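Local coordinates for protein (alpha-2u-globulin) (Rattus norvegicus, PDB 2A2U) that probably binds small hydrophobic molecules, hyaline droplet inducers among them, inside a lipocalin beta-barrel, at residues A[24-29]-A[111-116]; A[43-48]-A[133-138]; A[68-73]-A[89-94]; A[105-110]-A[122-127]. All blocks are in the same frame, centred on the assembly; numbering follows the deposited sequence.

Interaction 1 (A[24-29]-A[111-116]); sequences STRGNL and ILKTDY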
loop_
_atom_site.group_PDB
_atom_site.type_symbol
_atom_site.label_atom_id
_atom_site.label_comp_id
_atom_site.label_asym_id
_atom_site.label_seq_id
_atom_site.Cartn_x
_atom_site.Cartn_y
_atom_site.Cartn_z
ATOM N N SER A 24 -13.931 -2.304 -21.952
ATOM C CA SER A 24 -13.065 -1.204 -21.525
ATOM C C SER A 24 -12.175 -0.825 -22.689
ATOM O O SER A 24 -11.981 0.356 -22.971
ATOM C CB SER A 24 -12.221 -1.578 -20.289
ATOM O OG SER A 24 -11.149 -2.450 -20.611
ATOM N N THR A 25 -11.693 -1.844 -23.393
ATOM C CA THR A 25 -10.836 -1.646 -24.553
ATOM C C THR A 25 -11.653 -0.973 -25.665
ATOM O O THR A 25 -11.217 0.024 -26.243
ATOM C CB THR A 25 -10.233 -2.992 -25.052
ATOM O OG1 THR A 25 -11.267 -3.841 -25.565
ATOM C CG2 THR A 25 -9.535 -3.720 -23.911
ATOM N N ARG A 26 -12.865 -1.475 -25.902
ATOM C CA ARG A 26 -13.760 -0.915 -26.919
ATOM C C ARG A 26 -14.105 0.527 -26.529
ATOM O O ARG A 26 -14.409 1.355 -27.386
ATOM C CB ARG A 26 -15.046 -1.755 -27.006
ATOM C CG ARG A 26 -15.786 -1.729 -28.352
ATOM C CD ARG A 26 -17.135 -2.471 -28.307
ATOM N NE ARG A 26 -17.035 -3.873 -27.893
ATOM C CZ ARG A 26 -17.924 -4.496 -27.116
ATOM N NH1 ARG A 26 -18.994 -3.855 -26.653
ATOM N NH2 ARG A 26 -17.759 -5.777 -26.813
ATOM N N GLY A 27 -14.042 0.821 -25.231
ATOM C CA GLY A 27 -14.354 2.157 -24.754
ATOM C C GLY A 27 -15.828 2.460 -24.926
ATOM O O GLY A 27 -16.208 3.263 -25.778
ATOM N N ASN A 28 -16.651 1.786 -24.131
ATOM C CA ASN A 28 -18.105 1.943 -24.156
ATOM C C ASN A 28 -18.668 1.337 -22.878
ATOM O O ASN A 28 -19.867 1.419 -22.605
ATOM C CB ASN A 28 -18.712 1.252 -25.385
ATOM C CG ASN A 28 -18.306 -0.208 -25.511
ATOM O OD1 ASN A 28 -17.427 -0.693 -24.798
ATOM N ND2 ASN A 28 -18.931 -0.907 -26.446
ATOM N N LEU A 29 -17.768 0.753 -22.096
ATOM C CA LEU A 29 -18.093 0.120 -20.834
ATOM C C LEU A 29 -18.574 1.119 -19.778
ATOM O O LEU A 29 -18.257 2.297 -19.830
ATOM C CB LEU A 29 -16.856 -0.602 -20.312
ATOM C CG LEU A 29 -17.078 -1.333 -18.994
ATOM C CD1 LEU A 29 -17.734 -2.668 -19.270
ATOM C CD2 LEU A 29 -15.778 -1.521 -18.268
ATOM N N ILE A 111 -10.978 -5.061 -19.401
ATOM C CA ILE A 111 -12.281 -5.705 -19.399
ATOM C C ILE A 111 -12.578 -5.995 -20.853
ATOM O O ILE A 111 -12.908 -5.104 -21.631
ATOM C CB ILE A 111 -13.336 -4.790 -18.773
ATOM C CG1 ILE A 111 -12.940 -4.509 -17.322
ATOM C CG2 ILE A 111 -14.698 -5.442 -18.822
ATOM C CD1 ILE A 111 -13.754 -3.453 -16.635
ATOM N N LEU A 112 -12.377 -7.250 -21.215
ATOM C CA LEU A 112 -12.551 -7.717 -22.575
ATOM C C LEU A 112 -13.988 -7.687 -23.071
ATOM O O LEU A 112 -14.259 -7.137 -24.139
ATOM C CB LEU A 112 -11.982 -9.128 -22.698
ATOM C CG LEU A 112 -11.244 -9.462 -23.985
ATOM C CD1 LEU A 112 -10.126 -8.465 -24.192
ATOM C CD2 LEU A 112 -10.688 -10.867 -23.901
ATOM N N LYS A 113 -14.903 -8.283 -22.307
ATOM C CA LYS A 113 -16.315 -8.333 -22.688
ATOM C C LYS A 113 -17.208 -8.540 -21.467
ATOM O O LYS A 113 -16.863 -9.294 -20.565
ATOM C CB LYS A 113 -16.541 -9.451 -23.715
ATOM C CG LYS A 113 -17.949 -9.515 -24.284
ATOM C CD LYS A 113 -18.061 -10.566 -25.384
ATOM C CE LYS A 113 -17.450 -10.087 -26.697
ATOM N NZ LYS A 113 -18.236 -8.979 -27.330
ATOM N N THR A 114 -18.344 -7.855 -21.436
ATOM C CA THR A 114 -19.278 -7.983 -20.324
ATOM C C THR A 114 -20.694 -7.644 -20.769
ATOM O O THR A 114 -20.884 -6.859 -21.696
ATOM C CB THR A 114 -18.894 -7.051 -19.144
ATOM O OG1 THR A 114 -19.657 -7.397 -17.983
ATOM C CG2 THR A 114 -19.188 -5.603 -19.481
ATOM N N ASP A 115 -21.675 -8.302 -20.161
ATOM C CA ASP A 115 -23.076 -8.042 -20.452
ATOM C C ASP A 115 -23.689 -7.494 -19.164
ATOM O O ASP A 115 -24.888 -7.282 -19.062
ATOM C CB ASP A 115 -23.771 -9.313 -20.952
ATOM C CG ASP A 115 -24.231 -10.227 -19.844
ATOM O OD1 ASP A 115 -23.568 -10.290 -18.793
ATOM O OD2 ASP A 115 -25.260 -10.904 -20.043
ATOM N N TYR A 116 -22.811 -7.291 -18.185
ATOM C CA TYR A 116 -23.109 -6.746 -16.864
ATOM C C TYR A 116 -23.756 -7.625 -15.800
ATOM O O TYR A 116 -23.240 -7.731 -14.684
ATOM C CB TYR A 116 -23.853 -5.419 -16.976
ATOM C CG TYR A 116 -23.075 -4.339 -17.684
ATOM C CD1 TYR A 116 -21.963 -3.741 -17.094
ATOM C CD2 TYR A 116 -23.456 -3.908 -18.948
ATOM C CE1 TYR A 116 -21.264 -2.730 -17.751
ATOM C CE2 TYR A 116 -22.768 -2.912 -19.602
ATOM C CZ TYR A 116 -21.681 -2.331 -19.008
ATOM O OH TYR A 116 -21.059 -1.328 -19.685
HETATM O O HOH W 1 -22.549 -0.311 -21.602
#

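Interaction 2 (A[43-48]-A[133-138]); sequences VASNKR and FQLMVL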
loop_
_atom_site.group_PDB
_atom_site.type_symbol
_atom_site.label_atom_id
_atom_site.label_comp_id
_atom_site.label_asym_id
_atom_site.label_seq_id
_atom_site.Cartn_x
_atom_site.Cartn_y
_atom_site.Cartn_z
ATOM N N VAL A 43 -10.762 -20.145 -15.927
ATOM C CA VAL A 43 -9.493 -19.418 -15.988
ATOM C C VAL A 43 -8.648 -20.095 -17.056
ATOM O O VAL A 43 -8.688 -21.310 -17.198
ATOM C CB VAL A 43 -8.712 -19.444 -14.645
ATOM C CG1 VAL A 43 -9.515 -18.781 -13.558
ATOM C CG2 VAL A 43 -8.376 -20.860 -14.248
ATOM N N ALA A 44 -7.879 -19.317 -17.804
ATOM C CA ALA A 44 -7.057 -19.884 -18.854
ATOM C C ALA A 44 -5.755 -19.126 -18.984
ATOM O O ALA A 44 -5.749 -17.895 -19.015
ATOM C CB ALA A 44 -7.802 -19.844 -20.161
ATOM N N SER A 45 -4.655 -19.868 -19.041
ATOM C CA SER A 45 -3.326 -19.285 -19.192
ATOM C C SER A 45 -2.427 -20.318 -19.820
ATOM O O SER A 45 -2.524 -21.494 -19.480
ATOM C CB SER A 45 -2.738 -18.897 -17.835
ATOM O OG SER A 45 -1.445 -18.331 -17.991
ATOM N N ASN A 46 -1.563 -19.899 -20.740
ATOM C CA ASN A 46 -0.647 -20.849 -21.358
ATOM C C ASN A 46 0.424 -21.265 -20.348
ATOM O O ASN A 46 1.005 -22.347 -20.470
ATOM C CB ASN A 46 -0.047 -20.295 -22.653
ATOM C CG ASN A 46 -0.759 -20.827 -23.904
ATOM O OD1 ASN A 46 -1.587 -21.734 -23.824
ATOM N ND2 ASN A 46 -0.429 -20.268 -25.061
ATOM N N LYS A 47 0.656 -20.416 -19.338
ATOM C CA LYS A 47 1.605 -20.704 -18.252
ATOM C C LYS A 47 0.755 -21.422 -17.204
ATOM O O LYS A 47 0.541 -20.927 -16.095
ATOM C CB LYS A 47 2.210 -19.413 -17.680
ATOM C CG LYS A 47 3.407 -19.638 -16.745
ATOM C CD LYS A 47 4.476 -18.558 -16.937
ATOM C CE LYS A 47 5.805 -18.914 -16.264
ATOM N NZ LYS A 47 5.847 -18.664 -14.791
ATOM N N ARG A 48 0.280 -22.601 -17.602
ATOM C CA ARG A 48 -0.594 -23.469 -16.825
ATOM C C ARG A 48 -0.285 -23.649 -15.344
ATOM O O ARG A 48 -1.199 -23.838 -14.542
ATOM C CB ARG A 48 -0.666 -24.831 -17.498
ATOM C CG ARG A 48 -2.053 -25.409 -17.558
ATOM C CD ARG A 48 -2.012 -26.817 -18.103
ATOM N NE ARG A 48 -3.352 -27.362 -18.275
ATOM C CZ ARG A 48 -4.128 -27.781 -17.280
ATOM N NH1 ARG A 48 -3.706 -27.725 -16.021
ATOM N NH2 ARG A 48 -5.336 -28.255 -17.542
ATOM N N PHE A 133 3.364 -13.243 -19.068
ATOM C CA PHE A 133 2.416 -14.291 -19.425
ATOM C C PHE A 133 1.005 -13.746 -19.422
ATOM O O PHE A 133 0.696 -12.799 -18.704
ATOM C CB PHE A 133 2.551 -15.553 -18.540
ATOM C CG PHE A 133 1.982 -15.424 -17.149
ATOM C CD1 PHE A 133 0.622 -15.613 -16.912
ATOM C CD2 PHE A 133 2.813 -15.157 -16.067
ATOM C CE1 PHE A 133 0.100 -15.534 -15.619
ATOM C CE2 PHE A 133 2.302 -15.076 -14.776
ATOM C CZ PHE A 133 0.946 -15.265 -14.552
ATOM N N GLN A 134 0.182 -14.290 -20.309
ATOM C CA GLN A 134 -1.209 -13.893 -20.429
ATOM C C GLN A 134 -2.082 -14.731 -19.514
ATOM O O GLN A 134 -1.774 -15.886 -19.217
ATOM C CB GLN A 134 -1.697 -14.072 -21.858
ATOM C CG GLN A 134 -1.160 -13.074 -22.840
ATOM C CD GLN A 134 -1.875 -13.179 -24.161
ATOM O OE1 GLN A 134 -3.096 -13.067 -24.222
ATOM N NE2 GLN A 134 -1.125 -13.426 -25.228
ATOM N N LEU A 135 -3.192 -14.139 -19.098
ATOM C CA LEU A 135 -4.168 -14.795 -18.244
ATOM C C LEU A 135 -5.545 -14.275 -18.635
ATOM O O LEU A 135 -5.717 -13.079 -18.818
ATOM C CB LEU A 135 -3.923 -14.457 -16.781
ATOM C CG LEU A 135 -5.002 -15.058 -15.888
ATOM C CD1 LEU A 135 -4.769 -16.538 -15.758
ATOM C CD2 LEU A 135 -4.955 -14.429 -14.537
ATOM N N MET A 136 -6.515 -15.169 -18.784
ATOM C CA MET A 136 -7.869 -14.764 -19.129
ATOM C C MET A 136 -8.857 -15.423 -18.199
ATOM O O MET A 136 -8.752 -16.607 -17.914
ATOM C CB MET A 136 -8.182 -15.078 -20.587
ATOM C CG MET A 136 -7.705 -13.989 -21.498
ATOM S SD MET A 136 -8.064 -14.274 -23.198
ATOM C CE MET A 136 -9.791 -13.957 -23.239
ATOM N N VAL A 137 -9.786 -14.642 -17.671
ATOM C CA VAL A 137 -10.772 -15.192 -16.755
ATOM C C VAL A 137 -12.194 -14.805 -17.102
ATOM O O VAL A 137 -12.448 -13.738 -17.677
ATOM C CB VAL A 137 -10.497 -14.766 -15.296
ATOM C CG1 VAL A 137 -9.238 -15.412 -14.788
ATOM C CG2 VAL A 137 -10.353 -13.272 -15.213
ATOM N N LEU A 138 -13.110 -15.712 -16.770
ATOM C CA LEU A 138 -14.532 -15.508 -16.982
ATOM C C LEU A 138 -15.182 -15.541 -15.611
ATOM O O LEU A 138 -14.985 -16.493 -14.862
ATOM C CB LEU A 138 -15.118 -16.618 -17.861
ATOM C CG LEU A 138 -16.638 -16.659 -18.032
ATOM C CD1 LEU A 138 -17.104 -15.379 -18.681
ATOM C CD2 LEU A 138 -17.034 -17.850 -18.878
#

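Interaction 3 (A[68-73]-A[89-94]); sequences ENSLGF and VAYKTP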
loop_
_atom_site.group_PDB
_atom_site.type_symbol
_atom_site.label_atom_id
_atom_site.label_comp_id
_atom_site.label_asym_id
_atom_site.label_seq_id
_atom_site.Cartn_x
_atom_site.Cartn_y
_atom_site.Cartn_z
ATOM N N GLU A 68 -12.939 5.008 -6.307
ATOM C CA GLU A 68 -12.457 6.172 -7.049
ATOM C C GLU A 68 -11.218 5.879 -7.883
ATOM O O GLU A 68 -10.138 5.618 -7.337
ATOM C CB GLU A 68 -12.142 7.326 -6.112
ATOM C CG GLU A 68 -13.356 7.949 -5.517
ATOM C CD GLU A 68 -14.271 8.606 -6.519
ATOM O OE1 GLU A 68 -13.808 8.988 -7.615
ATOM O OE2 GLU A 68 -15.467 8.755 -6.197
ATOM N N ASN A 69 -11.366 5.963 -9.205
ATOM C CA ASN A 69 -10.257 5.706 -10.128
ATOM C C ASN A 69 -9.665 4.303 -9.936
ATOM O O ASN A 69 -8.511 4.060 -10.280
ATOM C CB ASN A 69 -9.135 6.753 -9.958
ATOM C CG ASN A 69 -9.612 8.183 -10.166
ATOM O OD1 ASN A 69 -10.165 8.525 -11.212
ATOM N ND2 ASN A 69 -9.362 9.035 -9.175
ATOM N N SER A 70 -10.459 3.378 -9.405
ATOM C CA SER A 70 -9.987 2.023 -9.174
ATOM C C SER A 70 -11.103 0.992 -8.932
ATOM O O SER A 70 -12.285 1.328 -8.864
ATOM C CB SER A 70 -9.032 2.030 -7.988
ATOM O OG SER A 70 -9.697 2.532 -6.848
ATOM N N LEU A 71 -10.694 -0.267 -8.807
ATOM C CA LEU A 71 -11.585 -1.386 -8.555
ATOM C C LEU A 71 -11.030 -2.217 -7.398
ATOM O O LEU A 71 -9.836 -2.464 -7.335
ATOM C CB LEU A 71 -11.664 -2.280 -9.790
ATOM C CG LEU A 71 -12.337 -1.733 -11.043
ATOM C CD1 LEU A 71 -12.152 -2.731 -12.185
ATOM C CD2 LEU A 71 -13.820 -1.474 -10.777
ATOM N N GLY A 72 -11.894 -2.645 -6.489
ATOM C CA GLY A 72 -11.448 -3.466 -5.385
ATOM C C GLY A 72 -11.882 -4.880 -5.680
ATOM O O GLY A 72 -12.969 -5.084 -6.189
ATOM N N PHE A 73 -11.049 -5.856 -5.366
ATOM C CA PHE A 73 -11.383 -7.245 -5.612
ATOM C C PHE A 73 -11.241 -8.058 -4.335
ATOM O O PHE A 73 -10.148 -8.143 -3.777
ATOM C CB PHE A 73 -10.445 -7.843 -6.663
ATOM C CG PHE A 73 -10.601 -7.254 -8.034
ATOM C CD1 PHE A 73 -9.957 -6.072 -8.378
ATOM C CD2 PHE A 73 -11.382 -7.896 -8.995
ATOM C CE1 PHE A 73 -10.093 -5.533 -9.656
ATOM C CE2 PHE A 73 -11.522 -7.362 -10.278
ATOM C CZ PHE A 73 -10.875 -6.181 -10.605
ATOM N N VAL A 89 -6.571 -3.821 -4.623
ATOM C CA VAL A 89 -7.065 -2.645 -5.319
ATOM C C VAL A 89 -6.276 -2.497 -6.618
ATOM O O VAL A 89 -5.058 -2.628 -6.634
ATOM C CB VAL A 89 -6.923 -1.371 -4.470
ATOM C CG1 VAL A 89 -7.289 -0.150 -5.290
ATOM C CG2 VAL A 89 -7.836 -1.451 -3.264
ATOM N N ALA A 90 -6.993 -2.291 -7.712
ATOM C CA ALA A 90 -6.388 -2.125 -9.022
ATOM C C ALA A 90 -6.656 -0.690 -9.446
ATOM O O ALA A 90 -7.781 -0.232 -9.378
ATOM C CB ALA A 90 -7.013 -3.105 -10.014
ATOM N N TYR A 91 -5.631 0.015 -9.902
ATOM C CA TYR A 91 -5.785 1.404 -10.301
ATOM C C TYR A 91 -5.926 1.622 -11.781
ATOM O O TYR A 91 -5.305 0.932 -12.575
ATOM C CB TYR A 91 -4.595 2.180 -9.824
ATOM C CG TYR A 91 -4.413 2.055 -8.360
ATOM C CD1 TYR A 91 -5.249 2.737 -7.483
ATOM C CD2 TYR A 91 -3.420 1.247 -7.842
ATOM C CE1 TYR A 91 -5.097 2.620 -6.114
ATOM C CE2 TYR A 91 -3.255 1.118 -6.485
ATOM C CZ TYR A 91 -4.098 1.806 -5.622
ATOM O OH TYR A 91 -3.946 1.661 -4.259
ATOM N N LYS A 92 -6.718 2.618 -12.144
ATOM C CA LYS A 92 -6.939 2.949 -13.543
ATOM C C LYS A 92 -5.709 3.699 -14.054
ATOM O O LYS A 92 -5.205 4.587 -13.376
ATOM C CB LYS A 92 -8.194 3.814 -13.673
ATOM C CG LYS A 92 -8.563 4.166 -15.091
ATOM C CD LYS A 92 -9.071 2.976 -15.880
ATOM C CE LYS A 92 -8.484 2.978 -17.282
ATOM N NZ LYS A 92 -8.724 4.265 -17.997
ATOM N N THR A 93 -5.200 3.310 -15.217
ATOM C CA THR A 93 -4.028 3.964 -15.787
ATOM C C THR A 93 -4.452 4.881 -16.930
ATOM O O THR A 93 -5.600 4.837 -17.373
ATOM C CB THR A 93 -3.000 2.937 -16.316
ATOM O OG1 THR A 93 -3.417 2.438 -17.591
ATOM C CG2 THR A 93 -2.860 1.776 -15.355
ATOM N N PRO A 94 -3.539 5.752 -17.399
ATOM C CA PRO A 94 -3.863 6.665 -18.497
ATOM C C PRO A 94 -4.112 6.029 -19.870
ATOM O O PRO A 94 -4.581 6.719 -20.767
ATOM C CB PRO A 94 -2.655 7.604 -18.531
ATOM C CG PRO A 94 -2.109 7.554 -17.141
ATOM C CD PRO A 94 -2.263 6.119 -16.766
HETATM O O HOH W 2 -5.758 5.756 -10.608
#

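Interaction 4 (A[105-110]-A[122-127]); sequences GGNTFT and FHLINF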
loop_
_atom_site.group_PDB
_atom_site.type_symbol
_atom_site.label_atom_id
_atom_site.label_comp_id
_atom_site.label_asym_id
_atom_site.label_seq_id
_atom_site.Cartn_x
_atom_site.Cartn_y
_atom_site.Cartn_z
ATOM N N GLY A 105 3.895 -9.915 -9.145
ATOM C CA GLY A 105 4.484 -9.167 -10.242
ATOM C C GLY A 105 3.646 -7.947 -10.589
ATOM O O GLY A 105 2.766 -7.550 -9.823
ATOM N N GLY A 106 3.942 -7.334 -11.730
ATOM C CA GLY A 106 3.198 -6.167 -12.161
ATOM C C GLY A 106 2.167 -6.644 -13.149
ATOM O O GLY A 106 2.519 -7.278 -14.141
ATOM N N ASN A 107 0.900 -6.349 -12.880
ATOM C CA ASN A 107 -0.182 -6.790 -13.748
ATOM C C ASN A 107 -0.925 -5.674 -14.444
ATOM O O ASN A 107 -1.273 -4.670 -13.838
ATOM C CB ASN A 107 -1.212 -7.591 -12.951
ATOM C CG ASN A 107 -0.620 -8.790 -12.265
ATOM O OD1 ASN A 107 -0.326 -9.797 -12.903
ATOM N ND2 ASN A 107 -0.480 -8.708 -10.945
ATOM N N THR A 108 -1.216 -5.894 -15.716
ATOM C CA THR A 108 -1.977 -4.951 -16.509
ATOM C C THR A 108 -3.161 -5.739 -17.054
ATOM O O THR A 108 -2.980 -6.791 -17.669
ATOM C CB THR A 108 -1.129 -4.379 -17.649
ATOM O OG1 THR A 108 -0.339 -3.295 -17.146
ATOM C CG2 THR A 108 -1.994 -3.869 -18.775
ATOM N N PHE A 109 -4.372 -5.280 -16.764
ATOM C CA PHE A 109 -5.556 -5.974 -17.255
ATOM C C PHE A 109 -6.614 -5.066 -17.841
ATOM O O PHE A 109 -6.617 -3.865 -17.594
ATOM C CB PHE A 109 -6.166 -6.871 -16.181
ATOM C CG PHE A 109 -6.761 -6.130 -15.029
ATOM C CD1 PHE A 109 -8.075 -5.674 -15.076
ATOM C CD2 PHE A 109 -6.029 -5.938 -13.872
ATOM C CE1 PHE A 109 -8.653 -5.030 -13.989
ATOM C CE2 PHE A 109 -6.590 -5.299 -12.780
ATOM C CZ PHE A 109 -7.915 -4.845 -12.836
ATOM N N THR A 110 -7.481 -5.650 -18.665
ATOM C CA THR A 110 -8.571 -4.922 -19.304
ATOM C C THR A 110 -9.849 -5.741 -19.251
ATOM O O THR A 110 -9.816 -6.950 -19.037
ATOM C CB THR A 110 -8.272 -4.622 -20.779
ATOM O OG1 THR A 110 -7.928 -5.835 -21.457
ATOM C CG2 THR A 110 -7.132 -3.650 -20.905
ATOM N N PHE A 122 -12.047 -10.891 -18.317
ATOM C CA PHE A 122 -10.899 -10.024 -18.113
ATOM C C PHE A 122 -9.716 -10.639 -18.832
ATOM O O PHE A 122 -9.617 -11.854 -18.957
ATOM C CB PHE A 122 -10.547 -9.925 -16.629
ATOM C CG PHE A 122 -11.511 -9.116 -15.806
ATOM C CD1 PHE A 122 -11.365 -7.743 -15.705
ATOM C CD2 PHE A 122 -12.506 -9.738 -15.058
ATOM C CE1 PHE A 122 -12.184 -7.005 -14.874
ATOM C CE2 PHE A 122 -13.330 -9.009 -14.226
ATOM C CZ PHE A 122 -13.169 -7.641 -14.132
ATOM N N HIS A 123 -8.821 -9.788 -19.312
ATOM C CA HIS A 123 -7.608 -10.239 -19.977
ATOM C C HIS A 123 -6.451 -9.586 -19.230
ATOM O O HIS A 123 -6.378 -8.362 -19.128
ATOM C CB HIS A 123 -7.593 -9.820 -21.439
ATOM C CG HIS A 123 -6.310 -10.151 -22.133
ATOM N ND1 HIS A 123 -5.388 -9.197 -22.480
ATOM C CD2 HIS A 123 -5.773 -11.344 -22.483
ATOM C CE1 HIS A 123 -4.328 -9.779 -23.010
ATOM N NE2 HIS A 123 -4.540 -11.089 -23.022
ATOM N N LEU A 124 -5.543 -10.402 -18.721
ATOM C CA LEU A 124 -4.424 -9.899 -17.946
ATOM C C LEU A 124 -3.049 -10.352 -18.403
ATOM O O LEU A 124 -2.857 -11.508 -18.771
ATOM C CB LEU A 124 -4.620 -10.287 -16.472
ATOM C CG LEU A 124 -3.447 -10.171 -15.490
ATOM C CD1 LEU A 124 -3.963 -9.929 -14.105
ATOM C CD2 LEU A 124 -2.565 -11.410 -15.504
ATOM N N ILE A 125 -2.089 -9.433 -18.338
ATOM C CA ILE A 125 -0.701 -9.727 -18.674
ATOM C C ILE A 125 0.102 -9.534 -17.390
ATOM O O ILE A 125 -0.075 -8.550 -16.684
ATOM C CB ILE A 125 -0.132 -8.781 -19.733
ATOM C CG1 ILE A 125 -1.046 -8.727 -20.945
ATOM C CG2 ILE A 125 1.237 -9.281 -20.181
ATOM C CD1 ILE A 125 -0.662 -7.640 -21.929
ATOM N N ASN A 126 0.997 -10.463 -17.097
ATOM C CA ASN A 126 1.801 -10.375 -15.887
ATOM C C ASN A 126 3.287 -10.206 -16.187
ATOM O O ASN A 126 3.780 -10.756 -17.156
ATOM C CB ASN A 126 1.577 -11.629 -15.042
ATOM C CG ASN A 126 2.534 -11.731 -13.875
ATOM O OD1 ASN A 126 3.657 -12.207 -14.030
ATOM N ND2 ASN A 126 2.088 -11.315 -12.696
ATOM N N PHE A 127 3.973 -9.384 -15.400
ATOM C CA PHE A 127 5.408 -9.190 -15.567
ATOM C C PHE A 127 6.118 -9.444 -14.250
ATOM O O PHE A 127 5.783 -8.846 -13.230
ATOM C CB PHE A 127 5.753 -7.790 -16.031
ATOM C CG PHE A 127 7.217 -7.521 -16.045
ATOM C CD1 PHE A 127 7.985 -7.837 -17.157
ATOM C CD2 PHE A 127 7.844 -7.024 -14.908
ATOM C CE1 PHE A 127 9.354 -7.665 -17.131
ATOM C CE2 PHE A 127 9.203 -6.852 -14.871
ATOM C CZ PHE A 127 9.968 -7.173 -15.980
#

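Interaction 1 (A[24-29]-A[111-116])
Ser24 meets Ile111 where the N-terminal segment of this lipocalin lies against the end of strand 106-114 of the barrel. Two hydrogen bonds join the pair: Ser24 N gives to Ile111 O at 3.0 Å, and Ile111 N gives to Ser24 OG at 2.9 Å. The hydroxyl also bonds Gly97 O, tying it to a loop as well as to the strand. With an alanine here, Ile111 N would probably lose its acceptor and Gly97 O a partner, leaving one backbone bond to hold the pair.

Next to this polar end sits Leu29. Its CG is anti to the backbone N (chi1 -179°), and the two methyls part from there: CD2 reaches Ile111 CD1 at 3.2 Å, while CD1 touches Thr114 CG2 and the Tyr116 ring. That ring has Thr114 CG2 over one face, 3.9 Å above its plane. Behind them, Leu34 packs on Ile111 and Thr114, and Val120 of strand 119-128 does the same. Thr114 OG1 accepts from Tyr116 N in an ST turn and bonds Tyr119 O. Tyr116 OH is hydrogen-bonded to Asp30 N, and a water lies 2.6 Å from Tyr116 OH.

Interaction 2 (A[43-48]-A[133-138])
Val43 and Val137 form a non-hydrogen-bonded pair and Ala44 and Met136 a hydrogen-bonded one, in antiparallel chains whose end-to-end directions differ by 170°. Ala44 N and O each bond Met136 at 2.8 Å, to its O and from its N respectively.

Past this pair the side chain of Ser45 takes over the bonding. Chi1 of 180° swings OG away from its own N, and from there it donates to Gln134 O at 2.8 Å, nearly in line with the carbonyl. Ser45 OG in turn accepts a longer bond from Lys47 N, an ST turn, so one hydroxyl fastens the departing chain to strand 131-140 and shapes its turn. An alanine in its place would probably leave Gln134 O without this donor and let the turn at Lys47 relax. Around the hydroxyl the packing is apolar: Phe133 CD1 lies 3.6 Å from Ser45 OG, and Leu135 CD1 touches Ser45 CB. The Lys47 chain crosses Phe133 at about a right angle, its CD 3.9 Å from Phe133 CD2. On the valine face, Val43 CG1 meets Val137 CG1 at 3.6 Å.

Strands 36-44 and 131-140 thus join to close the lipocalin barrel. Helix 147-158 packs on the face of Ala44 and Met136 through Cys157, Phe153 and Leu156, while strand 119-128 flanks strand 131-140 and strand 167-169 runs beside strand 36-44.

Interaction 3 (A[68-73]-A[89-94])
Chi1 of Tyr91, -57°, keeps the ring on the side of its backbone N, where Tyr91 CD1 comes 3.9 Å from Ser70 CB. Chi1 of Ser70, 59°, sets OG between its own N and carbonyl carbon and so turns it to 3.9 Å from Val89 CG1. Ser70 CB touches the same Val89 methyl, on a face that Gly72 shares without adding a side chain. On the other face, Ala90 CB rests at the edge of the Phe73 ring, 3.9 Å from CE1.

Strands 70-78 and 83-92 form a beta hairpin of the lipocalin barrel, and their short segments here run antiparallel at 164°. Within the two segments Leu71 and Ala90 are the hydrogen-bonded pair: Leu71 N gives to Ala90 O at 3.0 Å, and Ala90 N gives to Leu71 O at 2.9 Å. At the open end of the hairpin, Lys92 N bonds Asn69 O at 3.0 Å.

Strand 60-67 flanks this pair through Val66 on Leu71 and Ile64 on Phe73, and strand 99-102 lies beyond Ala90. The end of the hairpin also borders a second subunit: Asn69 OD1 accepts from Asn129 N of that subunit, and Lys92 makes a cation-pi contact with its Phe127.

Interaction 4 (A[105-110]-A[122-127])
The Phe109 and Phe122 side chains run side by side and point the same way, but their ring planes stand at 80°. The ring centroids are 5.9 Å apart, and CD1 of Phe109 approaches CD1 of Phe122 to 3.9 Å. Tyr99 meets the Phe109 ring in nearly parallel planes, while Tyr139 adjoins that of Phe122. At the edge of the His123 ring, near its plane, sits Thr110 OG1.

Further along the face that carries the two phenylalanines, the amides of Asn107 and Asn126 are turned 47° apart. Asn126 ND2 gives to Asn107 OD1 at 2.9 Å, the acceptor lying close to the Asn126 amide plane; a chi1 of 171° carries that amide across to its partner. Asn126 ND2 also gives to Asp104 O, and Asn107 ND2 gives to Tyr103 O and Val101 O, so these buried amides are well supplied with partners. Leu124 CD1 packs on Asn107 CB at 3.8 Å.

Over these residues the hairpin pairs regularly, with paired bonds at Gly106–Phe127, Thr108–Ile125 and Thr110–His123. At Gly105 a side chain would run into Phe127 O. On the Thr108 and Ile125 face, Pro94 of the second subunit packs against both residues.

Within the lipocalin barrel, strand 99-102 borders strand 106-114, and strand 131-140 borders strand 119-128, where His123 NE2 bonds Gln134 OE1.

All four contacts reach one curled antiparallel sheet, the lipocalin barrel. Interactions 2 and 4 are close neighbours, centres about 10 Å apart, since strands 119-128 and 131-140 pair; Leu135 N lies 2.7 Å from Leu124 O, a probable hydrogen bond. Interaction 1 continues strand 106-114 beyond interaction 4, where Ile111 CG1 packs on Phe122 CE1 at 3.6 Å. One strand removed, over strand 99-102, Phe109 CZ meets Ala90 CB at 3.4 Å, linking interactions 3 and 4 through apolar side chains of the kind that line a lipocalin pocket. Interactions 2 and 3 lie on opposite sides of the chain's centre, and interactions 3 and 4 both touch the second subunit.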